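Local coordinates for chromosome replication initiation inhibitor protein (Agrobacterium tumefaciens, PDB 3FD3) that probably acts as a DNA-binding transcription factor of the LysR family, of which this chain is the C-terminal, substrate-binding-type regulatory domain, at residues 9-14 with 73-78; 135-140 with 148-153; 156-159 with 163-166. One frame throughout, in Å; residues are numbered along the deposited sequence.

Interaction 1. Residues 9-14 with 73-78; sequences NADSLG and LRYHAT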
loop_
_atom_site.group_PDB
_atom_site.type_symbol
_atom_site.label_atom_id
_atom_site.label_comp_id
_atom_site.label_asym_id
_atom_site.label_seq_id
_atom_site.Cartn_x
_atom_site.Cartn_y
_atom_site.Cartn_z
ATOM N N ASN A 9 -9.688 3.985 4.903
ATOM C CA ASN A 9 -9.632 2.816 4.058
ATOM C C ASN A 9 -8.373 2.874 3.198
ATOM O O ASN A 9 -7.848 3.955 2.921
ATOM C CB ASN A 9 -10.910 2.674 3.187
ATOM C CG ASN A 9 -11.178 3.908 2.252
ATOM O OD1 ASN A 9 -10.882 5.041 2.581
ATOM N ND2 ASN A 9 -11.850 3.666 1.140
ATOM N N ALA A 10 -7.901 1.716 2.742
ATOM C CA ALA A 10 -6.687 1.674 1.918
ATOM C C ALA A 10 -6.821 2.477 0.639
ATOM O O ALA A 10 -5.867 3.106 0.174
ATOM C CB ALA A 10 -6.304 0.206 1.564
ATOM N N ASP A 11 -7.990 2.400 0.009
ATOM C CA ASP A 11 -8.158 3.056 -1.293
ATOM C C ASP A 11 -8.082 4.595 -1.162
ATOM O O ASP A 11 -7.552 5.250 -2.050
ATOM C CB ASP A 11 -9.452 2.612 -1.968
ATOM C CG ASP A 11 -9.411 1.155 -2.419
ATOM O OD1 ASP A 11 -8.307 0.650 -2.738
ATOM O OD2 ASP A 11 -10.484 0.502 -2.456
ATOM N N SER A 12 -8.555 5.166 -0.056
ATOM C CA SER A 12 -8.333 6.610 0.170
ATOM C C SER A 12 -6.873 6.922 0.476
ATOM O O SER A 12 -6.341 7.949 -0.002
ATOM C CB SER A 12 -9.253 7.157 1.263
ATOM O OG SER A 12 -10.610 7.129 0.853
ATOM N N LEU A 13 -6.214 6.079 1.269
ATOM C CA LEU A 13 -4.768 6.278 1.538
ATOM C C LEU A 13 -3.972 6.209 0.232
ATOM O O LEU A 13 -2.976 6.910 0.059
ATOM C CB LEU A 13 -4.234 5.257 2.552
ATOM C CG LEU A 13 -2.778 5.421 2.978
ATOM C CD1 LEU A 13 -2.596 6.812 3.595
ATOM C CD2 LEU A 13 -2.423 4.305 3.954
ATOM N N GLY A 14 -4.386 5.353 -0.696
ATOM C CA GLY A 14 -3.689 5.224 -1.956
ATOM C C GLY A 14 -3.962 6.332 -2.955
ATOM O O GLY A 14 -3.313 6.350 -4.012
ATOM N N LEU A 73 -16.142 7.920 -4.352
ATOM C CA LEU A 73 -14.931 7.297 -4.903
ATOM C C LEU A 73 -15.398 6.340 -6.008
ATOM O O LEU A 73 -16.154 5.384 -5.753
ATOM C CB LEU A 73 -14.157 6.562 -3.820
ATOM C CG LEU A 73 -12.797 5.986 -4.260
ATOM C CD1 LEU A 73 -11.928 7.078 -4.863
ATOM C CD2 LEU A 73 -12.111 5.296 -3.113
ATOM N N ARG A 74 -15.041 6.669 -7.243
ATOM C CA ARG A 74 -15.483 5.884 -8.405
ATOM C C ARG A 74 -14.407 4.907 -8.778
ATOM O O ARG A 74 -13.220 5.265 -8.833
ATOM C CB ARG A 74 -15.795 6.782 -9.598
ATOM C CG ARG A 74 -15.998 6.025 -10.890
ATOM C CD ARG A 74 -16.738 6.845 -11.919
ATOM N NE ARG A 74 -18.136 7.026 -11.563
ATOM C CZ ARG A 74 -19.039 7.646 -12.314
ATOM N NH1 ARG A 74 -18.705 8.169 -13.489
ATOM N NH2 ARG A 74 -20.290 7.742 -11.896
ATOM N N TYR A 75 -14.834 3.665 -9.025
ATOM C CA TYR A 75 -13.949 2.591 -9.422
ATOM C C TYR A 75 -14.303 2.098 -10.810
ATOM O O TYR A 75 -15.469 2.150 -11.213
ATOM C CB TYR A 75 -14.113 1.413 -8.480
ATOM C CG TYR A 75 -13.658 1.582 -7.040
ATOM C CD1 TYR A 75 -14.431 2.293 -6.132
ATOM C CD2 TYR A 75 -12.530 0.957 -6.569
ATOM C CE1 TYR A 75 -14.063 2.414 -4.816
ATOM C CE2 TYR A 75 -12.147 1.083 -5.258
ATOM C CZ TYR A 75 -12.927 1.813 -4.370
ATOM O OH TYR A 75 -12.567 1.907 -3.039
ATOM N N HIS A 76 -13.297 1.612 -11.533
ATOM C CA HIS A 76 -13.523 0.978 -12.834
ATOM C C HIS A 76 -12.937 -0.437 -12.810
ATOM O O HIS A 76 -11.848 -0.659 -12.261
ATOM C CB HIS A 76 -12.879 1.784 -13.963
ATOM C CG HIS A 76 -13.488 3.140 -14.166
ATOM N ND1 HIS A 76 -14.621 3.351 -14.919
ATOM C CD2 HIS A 76 -13.127 4.351 -13.684
ATOM C CE1 HIS A 76 -14.928 4.634 -14.898
ATOM N NE2 HIS A 76 -14.032 5.269 -14.167
ATOM N N ALA A 77 -13.672 -1.376 -13.398
ATOM C CA ALA A 77 -13.218 -2.758 -13.536
ATOM C C ALA A 77 -12.273 -2.795 -14.738
ATOM O O ALA A 77 -12.690 -2.544 -15.863
ATOM C CB ALA A 77 -14.411 -3.698 -13.745
ATOM N N THR A 78 -11.000 -3.082 -14.484
ATOM C CA THR A 78 -9.946 -2.892 -15.468
ATOM C C THR A 78 -9.009 -4.104 -15.565
ATOM O O THR A 78 -8.796 -4.858 -14.610
ATOM C CB THR A 78 -9.066 -1.659 -15.160
ATOM O OG1 THR A 78 -8.545 -1.781 -13.830
ATOM C CG2 THR A 78 -9.831 -0.343 -15.348
#
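Asp-11 and Tyr-75 meet through a short hydrogen bond that ties the turn of helix at 10-13 to strand 73-78. Tyr-75 OH, carried there by a CG anti to its carbonyl carbon (chi1 -67°), donates to Asp-11 OD2 over 2.6 Å, arriving on the anti side of the carboxylate and 29° out of its plane. The acceptor lies at the edge of the phenol, in the ring plane, while the two flat groups stand 68° apart. An apolar touch backs this bond: Leu-73 CD2 rests 3.9 Å from Asp-11 CB. Leu-73 and Tyr-75 are buried and form the close-packed side; Asp-11 remains partly exposed on the looser side, where a 1,2-ethanediol molecule lies near its carboxylate. The other oxygen, OD1, is hydrogen-bonded to Thr-134 OG1, so both oxygens are engaged. Within the turn, Asn-9 occupies the N-cap position, and its OD1 accepts from Ser-12 OG at 2.7 Å. Asp-11 stands just inside this helix start, whose N-terminal end would probably favour its negative charge. In the two-lobed, periplasmic-binding-protein-like fold, helix 10-13 follows strand 3-8, and the Tyr-75 ring lies against Ile-175 of strand 165-181 and Leu-149 and Pro-151 of strand 148-151.

Interaction 2. Residues 135-140 with 148-153; sequences DGFVKA and GLNPVQ. With CA (calcium ion), chain B.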
loop_
_atom_site.group_PDB
_atom_site.type_symbol
_atom_site.label_atom_id
_atom_site.label_comp_id
_atom_site.label_asym_id
_atom_site.label_seq_id
_atom_site.Cartn_x
_atom_site.Cartn_y
_atom_site.Cartn_z
ATOM N N ASP A 135 -2.200 -0.160 -4.263
ATOM C CA ASP A 135 -1.176 0.043 -5.284
ATOM C C ASP A 135 -0.853 -1.291 -5.976
ATOM O O ASP A 135 -0.644 -1.340 -7.196
ATOM C CB ASP A 135 0.067 0.714 -4.691
ATOM C CG ASP A 135 0.459 0.161 -3.297
ATOM O OD1 ASP A 135 -0.341 0.236 -2.283
ATOM O OD2 ASP A 135 1.608 -0.332 -3.221
ATOM N N GLY A 136 -0.836 -2.371 -5.202
ATOM C CA GLY A 136 -0.617 -3.713 -5.757
ATOM C C GLY A 136 -1.683 -4.090 -6.771
ATOM O O GLY A 136 -1.373 -4.665 -7.832
ATOM N N PHE A 137 -2.934 -3.773 -6.466
ATOM C CA PHE A 137 -4.049 -4.025 -7.405
ATOM C C PHE A 137 -3.754 -3.390 -8.773
ATOM O O PHE A 137 -3.939 -4.021 -9.806
ATOM C CB PHE A 137 -5.381 -3.432 -6.906
ATOM C CG PHE A 137 -6.441 -4.436 -6.557
ATOM C CD1 PHE A 137 -6.267 -5.332 -5.530
ATOM C CD2 PHE A 137 -7.676 -4.400 -7.205
ATOM C CE1 PHE A 137 -7.281 -6.239 -5.177
ATOM C CE2 PHE A 137 -8.673 -5.297 -6.864
ATOM C CZ PHE A 137 -8.476 -6.209 -5.817
ATOM N N VAL A 138 -3.315 -2.134 -8.773
ATOM C CA VAL A 138 -3.039 -1.448 -10.018
ATOM C C VAL A 138 -1.880 -2.134 -10.734
ATOM O O VAL A 138 -1.942 -2.417 -11.922
ATOM C CB VAL A 138 -2.731 0.015 -9.827
ATOM C CG1 VAL A 138 -2.312 0.668 -11.185
ATOM C CG2 VAL A 138 -3.971 0.716 -9.225
ATOM N N LYS A 139 -0.816 -2.427 -9.999
ATOM C CA LYS A 139 0.331 -3.099 -10.620
ATOM C C LYS A 139 -0.037 -4.453 -11.216
ATOM O O LYS A 139 0.402 -4.797 -12.319
ATOM C CB LYS A 139 1.454 -3.303 -9.612
ATOM C CG LYS A 139 2.186 -2.086 -9.206
ATOM C CD LYS A 139 3.509 -2.471 -8.485
ATOM C CE LYS A 139 4.203 -1.255 -7.903
ATOM N NZ LYS A 139 3.243 -0.394 -7.124
ATOM N N ALA A 140 -0.849 -5.220 -10.494
ATOM C CA ALA A 140 -1.269 -6.545 -10.957
ATOM C C ALA A 140 -2.139 -6.428 -12.199
ATOM O O ALA A 140 -2.059 -7.245 -13.109
ATOM C CB ALA A 140 -2.037 -7.241 -9.859
ATOM N N GLY A 148 -9.723 -6.328 -11.903
ATOM C CA GLY A 148 -10.283 -5.911 -10.634
ATOM C C GLY A 148 -10.752 -4.482 -10.661
ATOM O O GLY A 148 -10.550 -3.772 -11.647
ATOM N N LEU A 149 -11.405 -4.084 -9.566
ATOM C CA LEU A 149 -11.919 -2.722 -9.436
ATOM C C LEU A 149 -10.839 -1.824 -8.848
ATOM O O LEU A 149 -10.291 -2.103 -7.771
ATOM C CB LEU A 149 -13.173 -2.706 -8.576
ATOM C CG LEU A 149 -14.503 -3.068 -9.262
ATOM C CD1 LEU A 149 -14.964 -1.962 -10.192
ATOM C CD2 LEU A 149 -14.385 -4.388 -10.065
ATOM N N ASN A 150 -10.501 -0.766 -9.572
ATOM C CA ASN A 150 -9.496 0.177 -9.147
ATOM C C ASN A 150 -10.075 1.587 -9.109
ATOM O O ASN A 150 -10.841 1.975 -10.015
ATOM C CB ASN A 150 -8.327 0.169 -10.130
ATOM C CG ASN A 150 -7.565 -1.112 -10.105
ATOM O OD1 ASN A 150 -6.928 -1.423 -9.109
ATOM N ND2 ASN A 150 -7.612 -1.876 -11.210
ATOM N N PRO A 151 -9.707 2.372 -8.106
ATOM C CA PRO A 151 -10.150 3.770 -8.106
ATOM C C PRO A 151 -9.723 4.537 -9.371
ATOM O O PRO A 151 -8.582 4.368 -9.851
ATOM C CB PRO A 151 -9.456 4.353 -6.874
ATOM C CG PRO A 151 -9.108 3.207 -6.025
ATOM C CD PRO A 151 -8.870 2.058 -6.928
ATOM N N VAL A 152 -10.625 5.374 -9.886
ATOM C CA VAL A 152 -10.406 6.111 -11.121
ATOM C C VAL A 152 -9.130 6.955 -11.074
ATOM O O VAL A 152 -8.429 7.071 -12.093
ATOM C CB VAL A 152 -11.628 7.028 -11.485
ATOM C CG1 VAL A 152 -11.909 8.090 -10.402
ATOM C CG2 VAL A 152 -11.420 7.661 -12.866
ATOM N N GLN A 153 -8.806 7.482 -9.897
ATOM C CA GLN A 153 -7.639 8.362 -9.749
ATOM C C GLN A 153 -6.349 7.613 -10.102
ATOM O O GLN A 153 -5.382 8.216 -10.564
ATOM C CB GLN A 153 -7.523 8.914 -8.320
ATOM C CG GLN A 153 -8.639 9.826 -7.870
ATOM C CD GLN A 153 -9.923 9.125 -7.452
ATOM O OE1 GLN A 153 -9.956 7.921 -7.325
ATOM N NE2 GLN A 153 -11.005 9.919 -7.224
HETATM CA CA CA B . -9.990 -2.604 -5.429
HETATM O O HOH W 1 -8.281 -0.969 -4.979
HETATM O O HOH W 2 -11.533 -4.280 -5.210
#
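Phe-137 of the helix 135-140 packs on the backbone of strand 148-151 beside a calcium ion. Its ring atom CE2 comes to 4.1 Å from Gly-148 CA, occupying the place toward which a side chain would point and which glycine leaves unfilled. Phe-137 CD2 approaches Leu-149 O at 3.5 Å. That same carbonyl oxygen, Leu-149 O, binds the calcium at 2.4 Å, next to two waters and one ligand atom from outside both segments, and the calcium lies 3.3 Å from Phe-137 CE2. Asn-150 OD1 sits at the edge of the Phe-137 ring, in its plane, and 3.4 Å from Phe-137 CB; ring and amide are turned 78° apart. Val-138 adds a methyl, CG2, 3.7 Å from Asn-150 OD1. This branch is anti to the valine's carbonyl carbon, which directs it at the amide. One shell further out, Asn-150 ND2 is hydrogen-bonded to both Thr-78 OG1 and Ser-141 OG, fixing the rotation of the amide, and Gln-112 OE1 accepts from Leu-149 N. Helix 134-142 thus packs on an outermost strand of the domain's mixed sheet within this chain, the axes passing 8.7 Å apart at 120°. No hydrogen bond joins the segments directly, so packing carries the contact, and the calcium, with waters in two places of its shell, probably polarises the Leu-149 carbonyl beside the phenylalanine ring.

Interaction 3. Residues 156-159 with 163-166; sequences AEHL and RLVE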
loop_
_atom_site.group_PDB
_atom_site.type_symbol
_atom_site.label_atom_id
_atom_site.label_comp_id
_atom_site.label_asym_id
_atom_site.label_seq_id
_atom_site.Cartn_x
_atom_site.Cartn_y
_atom_site.Cartn_z
ATOM N N ALA A 156 -6.957 6.397 -14.416
ATOM C CA ALA A 156 -7.404 7.287 -15.498
ATOM C C ALA A 156 -6.358 7.449 -16.594
ATOM O O ALA A 156 -6.686 7.338 -17.792
ATOM C CB ALA A 156 -7.789 8.654 -14.945
ATOM N N GLU A 157 -5.107 7.705 -16.208
ATOM C CA GLU A 157 -4.056 7.896 -17.213
ATOM C C GLU A 157 -3.760 6.591 -17.951
ATOM O O GLU A 157 -3.533 6.600 -19.161
ATOM C CB GLU A 157 -2.760 8.417 -16.612
ATOM C CG GLU A 157 -2.772 9.827 -16.149
ATOM C CD GLU A 157 -1.546 10.150 -15.289
ATOM O OE1 GLU A 157 -0.529 9.399 -15.360
ATOM O OE2 GLU A 157 -1.596 11.152 -14.542
ATOM N N HIS A 158 -3.783 5.474 -17.226
ATOM C CA HIS A 158 -3.546 4.174 -17.859
ATOM C C HIS A 158 -4.613 3.852 -18.895
ATOM O O HIS A 158 -4.299 3.335 -19.977
ATOM C CB HIS A 158 -3.464 3.058 -16.813
ATOM C CG HIS A 158 -2.274 3.180 -15.910
ATOM N ND1 HIS A 158 -0.985 3.318 -16.389
ATOM C CD2 HIS A 158 -2.177 3.170 -14.561
ATOM C CE1 HIS A 158 -0.154 3.414 -15.367
ATOM N NE2 HIS A 158 -0.856 3.343 -14.245
ATOM N N LEU A 159 -5.865 4.172 -18.566
ATOM C CA LEU A 159 -7.001 3.996 -19.472
ATOM C C LEU A 159 -6.843 4.851 -20.720
ATOM O O LEU A 159 -7.022 4.363 -21.845
ATOM C CB LEU A 159 -8.329 4.300 -18.770
ATOM C CG LEU A 159 -8.792 3.241 -17.759
ATOM C CD1 LEU A 159 -9.953 3.761 -16.914
ATOM C CD2 LEU A 159 -9.170 1.891 -18.435
ATOM N N ARG A 163 -2.983 1.304 -21.575
ATOM C CA ARG A 163 -2.261 0.316 -20.767
ATOM C C ARG A 163 -3.231 -0.522 -19.936
ATOM O O ARG A 163 -2.911 -1.639 -19.515
ATOM C CB ARG A 163 -1.249 1.003 -19.854
ATOM C CG ARG A 163 -0.041 1.598 -20.567
ATOM C CD ARG A 163 0.942 2.234 -19.590
ATOM N NE ARG A 163 0.398 3.419 -18.922
ATOM C CZ ARG A 163 0.517 4.684 -19.335
ATOM N NH1 ARG A 163 1.136 4.991 -20.480
ATOM N NH2 ARG A 163 -0.023 5.661 -18.604
ATOM N N LEU A 164 -4.392 0.055 -19.651
ATOM C CA LEU A 164 -5.523 -0.673 -19.122
ATOM C C LEU A 164 -6.736 -0.409 -20.005
ATOM O O LEU A 164 -6.787 0.594 -20.726
ATOM C CB LEU A 164 -5.834 -0.272 -17.681
ATOM C CG LEU A 164 -4.799 -0.612 -16.608
ATOM C CD1 LEU A 164 -5.184 -0.011 -15.248
ATOM C CD2 LEU A 164 -4.612 -2.152 -16.477
ATOM N N VAL A 165 -7.701 -1.315 -19.961
ATOM C CA VAL A 165 -8.976 -1.076 -20.582
ATOM C C VAL A 165 -10.043 -1.515 -19.604
ATOM O O VAL A 165 -9.797 -2.338 -18.712
ATOM C CB VAL A 165 -9.130 -1.837 -21.894
ATOM C CG1 VAL A 165 -8.129 -1.318 -22.938
ATOM C CG2 VAL A 165 -8.971 -3.333 -21.657
ATOM N N GLU A 166 -11.227 -0.946 -19.776
ATOM C CA GLU A 166 -12.378 -1.292 -18.951
ATOM C C GLU A 166 -12.974 -2.581 -19.482
ATOM O O GLU A 166 -13.167 -2.708 -20.695
ATOM C CB GLU A 166 -13.447 -0.219 -19.021
ATOM C CG GLU A 166 -13.311 0.855 -18.025
ATOM C CD GLU A 166 -14.550 1.776 -17.991
ATOM O OE1 GLU A 166 -15.386 1.712 -17.034
ATOM O OE2 GLU A 166 -14.688 2.546 -18.944
HETATM O O HOH W 3 -0.155 6.639 -15.565
HETATM O O HOH W 4 -8.134 2.040 -22.415
#
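Arg-163 folds back on His-158 where helix 152-161 gives way to strand 165-181, in a beta-alpha-beta crossover that starts at strand 148-151 and passes over the intervening antiparallel strand 66-79. From its root, Arg-163 CB lies 3.8 Å from His-158 O. Further along, CD comes to 3.9 Å from His-158 ND1, and a bend about the CG-CD bond (chi3 -67°) swings the guanidinium over to the imidazole. There NE donates to ND1 of His-158 at 2.9 Å in an almost straight bond, 169° at the hydrogen. NE lies in the imidazole plane and ND1 in the guanidinium plane, although the two groups stand at 90° to one another. Because ND1 accepts, the imidazole is probably neutral here. At the tip, Arg-163 NH2 gives a weak bond of 3.2 Å to water 3, which also lies over one face of the His-158 ring and donates to Glu-157 OE1. The backbone joins the turn as well: Leu-164 N donates to His-158 O at 3.3 Å, and Arg-163 N adds a weak bond to the same oxygen. On the apolar side Leu-159 CD2 reaches 4.0 Å from Leu-164 CB, and Leu-164 also rests on Ser-141 and Leu-142 of helix 134-142. Finally, water 4 donates to Leu-159 O and Leu-164 O, 2.6 Å from each.

In the fold
The three contacts follow in series along the chain, all within the LysR substrate-binding domain, and meet at one mixed sheet. Centres of interactions 1 and 2 are about 7 Å apart, those of 2 and 3 about 10 Å, and those of 1 and 3 about 14 Å. Strand 66-79 lies between strands 148-151 and 165-181, so interaction 1 borders both others: Arg-74 O is probably hydrogen-bonded to Val-152 N, and His-76 ND1 to Glu-166 OE1. Interactions 1 and 2 also touch the second subunit, whereas no other protein chain touches interaction 3, at the surface. Interaction 1 ties the turn after the first strand to strand 66-79; interactions 2 and 3 fix helices 134-142 and 152-161 around neighbouring strands.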